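Local coordinates for vanadium-dependent bromoperoxidase (Corallina officinalis, PDB 1QHB), which catalyses the bromination of organic substrates with hydrogen peroxide and bromide, using a bound vanadate ion, and works as a homododecamer, at residues P72-A77 against A92-P97; L162-L167 against A182-S187; R191-E196 against G216-G221. All blocks are in the same frame, centred on the assembly; numbering follows the deposited sequence.

Overall arrangement
Following the chain from the N terminus, contact 1 closes first: the loop 92-97 comes back onto the first turns of helix 72-84, and the connection between them is mostly helical. Contact 2 then joins the end of helix 153-167 to the start of helix 182-192 across a connection with neither helix nor strand. Contact 3 follows directly, tying the C-terminal end of helix 182-192 to the loop 216-221. The three closures run in series, none nested in or crossing another. Contacts 2 and 3 share helix 182-192 and touch, with centres about 12 Å apart, whereas contact 1 lies about 38 Å from contact 2, centre to centre, at a surface facing other subunits.

Contact 1 of 3, residues P72-A77 against A92-P97; sequences PDDFLA and ALTLGP
Leu93 and Thr94 lie against Ala77 and Asp74 where an extended loop returns to the first turns of helix 72-84, closing a mostly helical connection of 14 residues. Leu93 comes first. Its CA-CB bond does not itself aim at the helix, but with CG anti to the carbonyl carbon (chi1 -67°) the side chain brings CD2 onto Ala77, 3.9 Å from the methyl CB and 3.7 Å from the backbone C of that alanine. The leucine also packs on Phe78 and Ala81 of this helix and on Trp123, bridging to strand 123-124, while its O takes a weak hydrogen bond from Asn367 of a third subunit. Thr94 follows, facing Asp74 one helical turn nearer the start of the helix; OG1 donates a weak hydrogen bond to Asp74 OD1 over 3.5 Å, and both side chains touch Pro62. Beside Asp74, Asp73 OD2 accepts a hydrogen bond from Gln361 NE2 of a second subunit. Gln361 is a calcium ligand, so helix 72-84 sits against that subunit's calcium site. Beyond Thr94 the loop leaves the helix, and Gly96, bonded through its backbone to Gly60, takes a phi of 84°, at which a CB would press on Leu95 O.

Contact 2 of 3, residues L162-L167 against A182-S187; sequences LYLMAL and AAFIRS
Leu164 and Leu167 receive the ring of Phe184 in a helix-to-helix contact, in which the last turns of helix 153-167 meet the first turn of helix 182-192 after a long irregular connection. One aromatic side chain spans the gap between two backbones whose closest CA atoms, those of Leu167 and Phe184, are 8.9 Å apart. Tyr163 faces a different neighbour, packing on helix 439-456 and giving its hydroxyl a hydrogen bond with Phe465 O. At Leu164 the closest approach is made by the main chain: its carbonyl O lies at the ring edge, in the ring plane, 3.3 Å from Phe184 CZ. The CD2 branch of Leu164 adds a looser apolar contact, 4.3 Å from that same CZ. Met165 turns to the other flank, against helix 530-548. Leu167, one turn after Leu164, brings up its CB rather than its branched end, while its side chain also touches Ser448 of helix 439-456. The extended reach of the phenylalanine follows from its first torsion, which holds CG anti to the backbone N (chi1 -179°) and sends the ring across to helix 153-167; there CE1 rests 3.9 Å from Leu167 CB, approached obliquely to the ring.

Contact 3 of 3, residues R191-E196 against G216-G221; sequences RLNGLE and GEVTVG
Asn193 grips the backbone of Val218 with both ends of its carboxamide, a two-bond side-chain-to-main-chain link at the C-terminal end of helix 182-192. OD1 accepts from Val218 N at 2.8 Å, a nearly straight bond (N-H...O 170°) that arrives in the carbonyl plane on a lone pair. ND2 donates to Val218 O at 2.9 Å, again on a lone pair in the plane of that carbonyl. Both polar backbone atoms of one loop residue are thus satisfied by a single side chain, and the paired bonds would resist rotation of the amide about its CB-CG bond. CG of Glu217 lies alongside, 3.7 Å from Asn193 ND2. An alanine here would remove both bonds and is likely to leave Val218 N and O without these mates and the loop less firmly anchored. Asn193 lies within a type I beta turn from Leu192 to Leu195, closed by the bond from Leu195 N to Leu192 O, and its own carbonyl O takes a bond from Asn199 ND2. In the loop, Asn222 bonds to Glu217 O and Thr219 N, so groups flanking Val218 are held too. Next to the Asn193 bonds, Leu192 CB meets Val218 CG2 at 4.0 Å. These two side chains share Phe198 of helix 196-199 and Leu223 as neighbours, and Leu192 packs further on Ala160 and Leu164, joining the loop to helix 153-167.

Contact 1 of 3, residues P72-A77 against A92-P97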
# COMPACT_ATOMS: atom_id res chain seq x y z
N PRO A 72 -37.52 -33.28 15.24
CA PRO A 72 -36.51 -32.91 14.25
C PRO A 72 -35.98 -31.56 14.57
O PRO A 72 -34.75 -31.33 14.52
CB PRO A 72 -37.21 -33.06 12.89
CG PRO A 72 -38.66 -33.20 13.16
CD PRO A 72 -38.80 -33.71 14.58
N ASP A 73 -36.76 -30.62 15.07
CA ASP A 73 -36.24 -29.31 15.46
C ASP A 73 -35.10 -29.39 16.46
O ASP A 73 -34.25 -28.50 16.56
CB ASP A 73 -37.35 -28.43 16.04
CG ASP A 73 -38.34 -27.90 15.02
OD1 ASP A 73 -38.27 -28.18 13.81
OD2 ASP A 73 -39.27 -27.15 15.39
N ASP A 74 -35.07 -30.39 17.33
CA ASP A 74 -33.97 -30.51 18.31
C ASP A 74 -32.66 -30.74 17.56
O ASP A 74 -31.69 -30.16 17.97
CB ASP A 74 -34.20 -31.69 19.25
CG ASP A 74 -35.35 -31.47 20.21
OD1 ASP A 74 -35.72 -30.30 20.46
OD2 ASP A 74 -35.90 -32.45 20.75
N PHE A 75 -32.68 -31.54 16.47
CA PHE A 75 -31.43 -31.73 15.72
C PHE A 75 -31.06 -30.49 14.93
O PHE A 75 -29.91 -30.07 14.94
CB PHE A 75 -31.57 -32.94 14.79
CG PHE A 75 -30.30 -33.22 14.03
CD1 PHE A 75 -29.31 -33.93 14.59
CD2 PHE A 75 -30.13 -32.75 12.72
CE1 PHE A 75 -28.12 -34.22 13.93
CE2 PHE A 75 -28.96 -33.02 12.04
CZ PHE A 75 -27.97 -33.78 12.63
N LEU A 76 -32.01 -29.84 14.29
CA LEU A 76 -31.80 -28.63 13.50
C LEU A 76 -31.31 -27.48 14.35
O LEU A 76 -30.45 -26.74 13.92
CB LEU A 76 -33.05 -28.25 12.72
CG LEU A 76 -33.48 -29.28 11.69
CD1 LEU A 76 -34.89 -29.05 11.18
CD2 LEU A 76 -32.45 -29.36 10.54
N ALA A 77 -31.73 -27.38 15.61
CA ALA A 77 -31.25 -26.32 16.51
C ALA A 77 -29.82 -26.64 16.92
O ALA A 77 -28.95 -25.76 17.02
CB ALA A 77 -32.13 -26.21 17.76
N ALA A 92 -29.19 -23.35 25.43
CA ALA A 92 -30.64 -23.42 25.26
C ALA A 92 -31.06 -24.68 24.52
O ALA A 92 -32.24 -24.80 24.16
CB ALA A 92 -31.11 -22.14 24.58
N LEU A 93 -30.15 -25.61 24.23
CA LEU A 93 -30.54 -26.79 23.47
C LEU A 93 -31.27 -27.78 24.38
O LEU A 93 -31.11 -27.74 25.58
CB LEU A 93 -29.34 -27.53 22.89
CG LEU A 93 -28.56 -26.79 21.79
CD1 LEU A 93 -27.28 -27.55 21.50
CD2 LEU A 93 -29.41 -26.59 20.55
N THR A 94 -31.97 -28.72 23.76
CA THR A 94 -32.66 -29.74 24.51
C THR A 94 -31.72 -30.93 24.70
O THR A 94 -31.41 -31.61 23.73
CB THR A 94 -33.91 -30.23 23.78
OG1 THR A 94 -34.74 -29.07 23.56
CG2 THR A 94 -34.63 -31.25 24.64
N LEU A 95 -31.39 -31.19 25.96
CA LEU A 95 -30.53 -32.32 26.27
C LEU A 95 -31.20 -33.32 27.20
O LEU A 95 -31.63 -32.87 28.26
CB LEU A 95 -29.32 -31.77 27.02
CG LEU A 95 -28.18 -32.70 27.38
CD1 LEU A 95 -27.54 -33.26 26.11
CD2 LEU A 95 -27.13 -31.97 28.23
N GLY A 96 -31.23 -34.60 26.91
CA GLY A 96 -31.79 -35.53 27.91
C GLY A 96 -33.30 -35.64 27.85
O GLY A 96 -33.98 -34.95 27.12
N PRO A 97 -33.84 -36.56 28.62
CA PRO A 97 -35.28 -36.82 28.64
C PRO A 97 -36.02 -35.93 29.60
O PRO A 97 -35.49 -35.12 30.39
CB PRO A 97 -35.28 -38.31 29.04
CG PRO A 97 -34.25 -38.25 30.15
CD PRO A 97 -33.11 -37.41 29.60

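Contact 2 of 3, residues L162-L167 against A182-S187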
# COMPACT_ATOMS: atom_id res chain seq x y z
N LEU A 162 -17.28 -55.16 13.40
CA LEU A 162 -17.41 -54.69 14.79
C LEU A 162 -18.15 -55.67 15.67
O LEU A 162 -17.86 -55.71 16.90
CB LEU A 162 -18.19 -53.36 14.87
CG LEU A 162 -17.57 -52.14 14.19
CD1 LEU A 162 -18.44 -50.90 14.31
CD2 LEU A 162 -16.19 -51.88 14.73
N TYR A 163 -19.17 -56.34 15.13
CA TYR A 163 -19.89 -57.34 15.97
C TYR A 163 -18.96 -58.50 16.29
O TYR A 163 -18.90 -59.02 17.41
CB TYR A 163 -21.10 -57.89 15.22
CG TYR A 163 -22.39 -57.10 15.39
CD1 TYR A 163 -23.09 -57.11 16.57
CD2 TYR A 163 -22.95 -56.45 14.31
CE1 TYR A 163 -24.28 -56.42 16.74
CE2 TYR A 163 -24.14 -55.76 14.44
CZ TYR A 163 -24.77 -55.74 15.65
OH TYR A 163 -25.94 -55.03 15.75
N LEU A 164 -18.13 -58.93 15.37
CA LEU A 164 -17.19 -60.03 15.60
C LEU A 164 -16.09 -59.62 16.56
O LEU A 164 -15.66 -60.45 17.38
CB LEU A 164 -16.61 -60.56 14.30
CG LEU A 164 -17.69 -61.27 13.46
CD1 LEU A 164 -17.27 -61.30 12.01
CD2 LEU A 164 -17.90 -62.71 13.99
N MET A 165 -15.70 -58.33 16.55
CA MET A 165 -14.70 -57.89 17.50
C MET A 165 -15.33 -57.92 18.89
O MET A 165 -14.63 -58.24 19.81
CB MET A 165 -14.24 -56.47 17.26
CG MET A 165 -13.33 -56.34 16.05
SD MET A 165 -13.16 -54.57 15.72
CE MET A 165 -11.69 -54.63 14.68
N ALA A 166 -16.60 -57.54 18.98
CA ALA A 166 -17.27 -57.57 20.29
C ALA A 166 -17.41 -59.02 20.77
O ALA A 166 -17.23 -59.26 21.97
CB ALA A 166 -18.62 -56.93 20.12
N LEU A 167 -17.71 -59.99 19.90
CA LEU A 167 -17.83 -61.37 20.40
C LEU A 167 -16.47 -61.95 20.70
O LEU A 167 -16.33 -62.82 21.58
CB LEU A 167 -18.56 -62.24 19.37
CG LEU A 167 -19.99 -61.88 19.02
CD1 LEU A 167 -20.44 -62.57 17.74
CD2 LEU A 167 -20.93 -62.25 20.17
N ALA A 182 -10.00 -71.78 17.24
CA ALA A 182 -10.30 -72.08 15.84
C ALA A 182 -11.73 -71.95 15.40
O ALA A 182 -12.01 -71.48 14.29
CB ALA A 182 -9.75 -73.47 15.51
N ALA A 183 -12.71 -72.40 16.16
CA ALA A 183 -14.11 -72.36 15.77
C ALA A 183 -14.52 -70.91 15.60
O ALA A 183 -15.14 -70.66 14.55
CB ALA A 183 -14.99 -73.06 16.81
N PHE A 184 -14.23 -70.03 16.55
CA PHE A 184 -14.51 -68.61 16.38
C PHE A 184 -13.70 -67.98 15.25
O PHE A 184 -14.21 -67.30 14.36
CB PHE A 184 -14.23 -67.87 17.72
CG PHE A 184 -14.53 -66.41 17.55
CD1 PHE A 184 -15.82 -65.95 17.73
CD2 PHE A 184 -13.53 -65.52 17.15
CE1 PHE A 184 -16.11 -64.60 17.55
CE2 PHE A 184 -13.84 -64.18 16.96
CZ PHE A 184 -15.14 -63.74 17.17
N ILE A 185 -12.39 -68.10 15.22
CA ILE A 185 -11.57 -67.46 14.19
C ILE A 185 -12.00 -67.88 12.81
O ILE A 185 -12.26 -67.06 11.92
CB ILE A 185 -10.09 -67.69 14.44
CG1 ILE A 185 -9.68 -67.03 15.78
CG2 ILE A 185 -9.16 -67.22 13.31
CD1 ILE A 185 -9.72 -65.51 15.75
N ARG A 186 -12.17 -69.18 12.57
CA ARG A 186 -12.53 -69.67 11.23
C ARG A 186 -13.89 -69.19 10.80
O ARG A 186 -14.17 -68.89 9.65
CB ARG A 186 -12.47 -71.19 11.28
CG ARG A 186 -11.08 -71.75 11.52
CD ARG A 186 -10.17 -71.67 10.30
NE ARG A 186 -9.60 -72.97 9.98
CZ ARG A 186 -9.14 -73.36 8.79
NH1 ARG A 186 -9.15 -72.55 7.74
NH2 ARG A 186 -8.65 -74.59 8.64
N SER A 187 -14.85 -69.13 11.71
CA SER A 187 -16.20 -68.66 11.43
C SER A 187 -16.20 -67.16 11.22
O SER A 187 -16.97 -66.65 10.40
CB SER A 187 -17.12 -69.16 12.56
OG SER A 187 -17.86 -68.10 13.11

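Contact 3 of 3, residues R191-E196 against G216-G221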
# COMPACT_ATOMS: atom_id res chain seq x y z
N ARG A 191 -17.31 -65.65 7.43
CA ARG A 191 -18.47 -64.77 7.41
C ARG A 191 -18.06 -63.43 6.81
O ARG A 191 -18.71 -62.99 5.84
CB ARG A 191 -19.04 -64.75 8.84
CG ARG A 191 -19.60 -66.18 9.11
CD ARG A 191 -20.52 -66.26 10.32
NE ARG A 191 -19.74 -66.11 11.54
CZ ARG A 191 -20.16 -66.10 12.79
NH1 ARG A 191 -21.45 -66.24 13.03
NH2 ARG A 191 -19.30 -65.95 13.80
N LEU A 192 -16.88 -62.91 7.16
CA LEU A 192 -16.43 -61.66 6.57
C LEU A 192 -16.12 -61.92 5.11
O LEU A 192 -16.51 -61.06 4.30
CB LEU A 192 -15.22 -61.08 7.29
CG LEU A 192 -15.43 -60.70 8.77
CD1 LEU A 192 -14.07 -60.43 9.39
CD2 LEU A 192 -16.36 -59.50 8.86
N ASN A 193 -15.54 -63.07 4.77
CA ASN A 193 -15.26 -63.33 3.36
C ASN A 193 -16.52 -63.64 2.55
O ASN A 193 -16.45 -63.73 1.31
CB ASN A 193 -14.23 -64.43 3.12
CG ASN A 193 -12.82 -63.96 3.42
OD1 ASN A 193 -12.55 -62.77 3.28
ND2 ASN A 193 -11.94 -64.85 3.83
N GLY A 194 -17.68 -63.73 3.17
CA GLY A 194 -18.91 -63.89 2.45
C GLY A 194 -19.49 -62.53 2.12
O GLY A 194 -20.56 -62.53 1.55
N LEU A 195 -18.90 -61.41 2.51
CA LEU A 195 -19.47 -60.11 2.23
C LEU A 195 -18.78 -59.51 1.02
O LEU A 195 -17.57 -59.52 0.84
CB LEU A 195 -19.37 -59.18 3.43
CG LEU A 195 -19.93 -59.75 4.74
CD1 LEU A 195 -19.59 -58.82 5.89
CD2 LEU A 195 -21.44 -59.91 4.60
N GLU A 196 -19.58 -58.91 0.15
CA GLU A 196 -19.12 -58.28 -1.09
C GLU A 196 -18.00 -57.28 -0.90
O GLU A 196 -17.08 -57.25 -1.73
CB GLU A 196 -20.37 -57.61 -1.69
CG GLU A 196 -20.09 -56.81 -2.94
CD GLU A 196 -21.33 -56.04 -3.39
OE1 GLU A 196 -22.43 -56.13 -2.78
OE2 GLU A 196 -21.17 -55.33 -4.40
N GLY A 216 -9.27 -56.53 0.86
CA GLY A 216 -9.52 -57.79 0.17
C GLY A 216 -9.78 -58.89 1.21
O GLY A 216 -10.17 -58.74 2.35
N GLU A 217 -9.47 -60.11 0.80
CA GLU A 217 -9.70 -61.34 1.51
C GLU A 217 -9.18 -61.30 2.94
O GLU A 217 -8.06 -60.92 3.26
CB GLU A 217 -9.05 -62.46 0.69
CG GLU A 217 -9.53 -63.84 1.15
CD GLU A 217 -8.66 -64.99 0.68
OE1 GLU A 217 -7.67 -64.78 -0.05
OE2 GLU A 217 -8.98 -66.14 1.07
N VAL A 218 -10.06 -61.71 3.86
CA VAL A 218 -9.65 -61.74 5.25
C VAL A 218 -8.96 -63.07 5.56
O VAL A 218 -9.43 -64.11 5.12
CB VAL A 218 -10.89 -61.58 6.13
CG1 VAL A 218 -10.54 -61.55 7.61
CG2 VAL A 218 -11.63 -60.33 5.65
N THR A 219 -7.84 -63.02 6.25
CA THR A 219 -7.09 -64.19 6.65
C THR A 219 -6.77 -64.03 8.14
O THR A 219 -6.92 -62.93 8.70
CB THR A 219 -5.74 -64.29 5.91
OG1 THR A 219 -4.99 -63.11 6.30
CG2 THR A 219 -5.80 -64.31 4.40
N VAL A 220 -6.22 -65.03 8.80
CA VAL A 220 -5.82 -64.93 10.20
C VAL A 220 -4.75 -63.84 10.34
O VAL A 220 -4.72 -63.16 11.36
CB VAL A 220 -5.18 -66.22 10.78
CG1 VAL A 220 -4.94 -66.07 12.28
CG2 VAL A 220 -6.05 -67.42 10.54
N GLY A 221 -3.89 -63.65 9.35
CA GLY A 221 -2.82 -62.69 9.35
C GLY A 221 -3.24 -61.26 9.18
O GLY A 221 -2.43 -60.38 9.48